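Local structure of GDNF family receptor alpha-3 (Homo sapiens, 2GH0) at residues P152-V155 against S161-L164. The protein serves as the cell-surface receptor for the growth factor artemin, whose binding leads to autophosphorylation and activation of the RET receptor. Sequence-based numbering, arbitrary orientation.
Sequences PNFV and SVAL. With NAG (2-acetamido-2-deoxy-beta-D-glucopyranose), chain E.
Asn-153 and Ala-163 form the hydrogen-bonded pair of two short antiparallel strands, 152-154 and 162-164, whose directions make an angle of 144°: Asn-153 N gives its hydrogen to Ala-163 O, Ala-163 N returns one to Asn-153 O, and toward the connecting loop Val-155 N adds a third bond to Ser-161 O, each 3.0 Å long. The carbonyls of Asn-153 and Ser-161 also accept CA-H...O contacts, from Val-162 CA and Phe-154 CA respectively.

In the non-hydrogen-bonded pair next along, the side chains of Phe-154 and Val-162 leave the backbone in diverging directions, yet their ends come to lie alongside each other. Val-162 CG1 lies over one face of the Phe-154 ring, 4.0 Å from its centroid in a CH-pi contact, and comes nearest at the CD2 corner. Phe-154 holds CG opposite its carbonyl carbon (chi1 -64°), which leaves the ring beside this methyl; Arg-81 makes a cation-pi contact with the same ring. A serine in place of Phe-154 would probably leave Val-162 CG1 without its aromatic cover and the Arg-81 cation without its ring.

Val-155 sends its two methyls to different neighbours: CG1 packs on Ala-163 CB at 3.5 Å, while CG2 reaches Ser-161 CB at 3.8 Å. Ser-161 OG faces the sugar and accepts a bent hydrogen bond (136°) from the acetamido N2 of the NAG, 3.0 Å away. Asn-153 ND2 bonds to Arg-82 O, while Tyr-142 and Phe-185 of flanking helices pack on Pro-152.

Together the strands make a small beta hairpin in the second of the two largely helical GDNF/GAS1 domains in this part of the receptor, its connecting loop bearing the N-glycosylated Asn-159.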
loop_
_atom_site.group_PDB
_atom_site.type_symbol
_atom_site.label_atom_id
_atom_site.label_comp_id
_atom_site.label_asym_id
_atom_site.label_seq_id
_atom_site.Cartn_x
_atom_site.Cartn_y
_atom_site.Cartn_z
ATOM N N PRO C 152 23.619 14.273 -40.275
ATOM C CA PRO C 152 22.941 14.109 -41.554
ATOM C C PRO C 152 21.515 13.541 -41.417
ATOM O O PRO C 152 21.172 12.867 -40.374
ATOM C CB PRO C 152 23.838 13.076 -42.261
ATOM C CG PRO C 152 24.334 12.198 -41.207
ATOM C CD PRO C 152 24.446 13.078 -39.960
ATOM N N ASN C 153 20.662 13.752 -42.420
ATOM C CA ASN C 153 19.331 13.111 -42.306
ATOM C C ASN C 153 18.652 13.042 -43.669
ATOM O O ASN C 153 19.027 13.765 -44.568
ATOM C CB ASN C 153 18.420 13.939 -41.370
ATOM C CG ASN C 153 17.120 13.181 -40.972
ATOM O OD1 ASN C 153 17.144 11.957 -40.810
ATOM N ND2 ASN C 153 15.979 13.932 -40.843
ATOM N N PHE C 154 17.631 12.201 -43.801
ATOM C CA PHE C 154 16.832 12.156 -45.038
ATOM C C PHE C 154 16.158 13.516 -45.255
ATOM O O PHE C 154 15.675 14.135 -44.329
ATOM C CB PHE C 154 15.759 11.057 -44.961
ATOM C CG PHE C 154 16.383 9.685 -44.873
ATOM C CD1 PHE C 154 16.604 9.082 -43.650
ATOM C CD2 PHE C 154 16.857 9.075 -46.037
ATOM C CE1 PHE C 154 17.232 7.845 -43.575
ATOM C CE2 PHE C 154 17.490 7.847 -45.994
ATOM C CZ PHE C 154 17.645 7.191 -44.749
ATOM N N VAL C 155 16.038 13.929 -46.502
ATOM C CA VAL C 155 15.530 15.264 -46.775
ATOM C C VAL C 155 14.069 15.186 -47.205
ATOM O O VAL C 155 13.349 16.212 -47.168
ATOM C CB VAL C 155 16.374 15.955 -47.882
ATOM C CG1 VAL C 155 17.859 15.994 -47.480
ATOM C CG2 VAL C 155 16.216 15.260 -49.173
ATOM N N SER C 161 17.217 10.514 -50.531
ATOM C CA SER C 161 18.309 11.495 -50.486
ATOM C C SER C 161 18.574 11.937 -49.052
ATOM O O SER C 161 17.637 12.057 -48.284
ATOM C CB SER C 161 18.084 12.762 -51.367
ATOM O OG SER C 161 17.906 12.325 -52.688
ATOM N N VAL C 162 19.851 12.170 -48.725
ATOM C CA VAL C 162 20.246 12.619 -47.371
ATOM C C VAL C 162 21.094 13.904 -47.526
ATOM O O VAL C 162 21.604 14.172 -48.635
ATOM C CB VAL C 162 21.049 11.528 -46.599
ATOM C CG1 VAL C 162 20.151 10.360 -46.337
ATOM C CG2 VAL C 162 22.364 11.137 -47.346
ATOM N N ALA C 163 21.208 14.687 -46.442
ATOM C CA ALA C 163 21.973 15.948 -46.495
ATOM C C ALA C 163 22.270 16.407 -45.081
ATOM O O ALA C 163 21.614 16.022 -44.127
ATOM C CB ALA C 163 21.186 17.045 -47.199
ATOM N N LEU C 164 23.279 17.257 -44.965
ATOM C CA LEU C 164 23.506 17.991 -43.731
ATOM C C LEU C 164 22.460 19.089 -43.705
ATOM O O LEU C 164 21.919 19.428 -44.749
ATOM C CB LEU C 164 24.883 18.653 -43.798
ATOM C CG LEU C 164 26.154 17.841 -43.750
ATOM C CD1 LEU C 164 27.355 18.824 -43.782
ATOM C CD2 LEU C 164 26.099 17.147 -42.425
HETATM C C1 NAG E . 14.298 14.131 -52.982
HETATM C C2 NAG E . 14.997 14.706 -54.248
HETATM C C3 NAG E . 15.355 16.158 -54.016
HETATM C C4 NAG E . 14.198 17.020 -53.536
HETATM C C5 NAG E . 13.592 16.266 -52.356
HETATM C C6 NAG E . 12.365 16.841 -51.637
HETATM C C7 NAG E . 16.530 13.405 -55.708
HETATM C C8 NAG E . 17.948 12.926 -55.810
HETATM N N2 NAG E . 16.259 13.980 -54.529
HETATM O O3 NAG E . 15.924 16.614 -55.198
HETATM O O4 NAG E . 14.885 18.133 -53.001
HETATM O O5 NAG E . 13.184 14.990 -52.783
HETATM O O6 NAG E . 11.539 17.154 -52.672
HETATM O O7 NAG E . 15.737 13.343 -56.659
#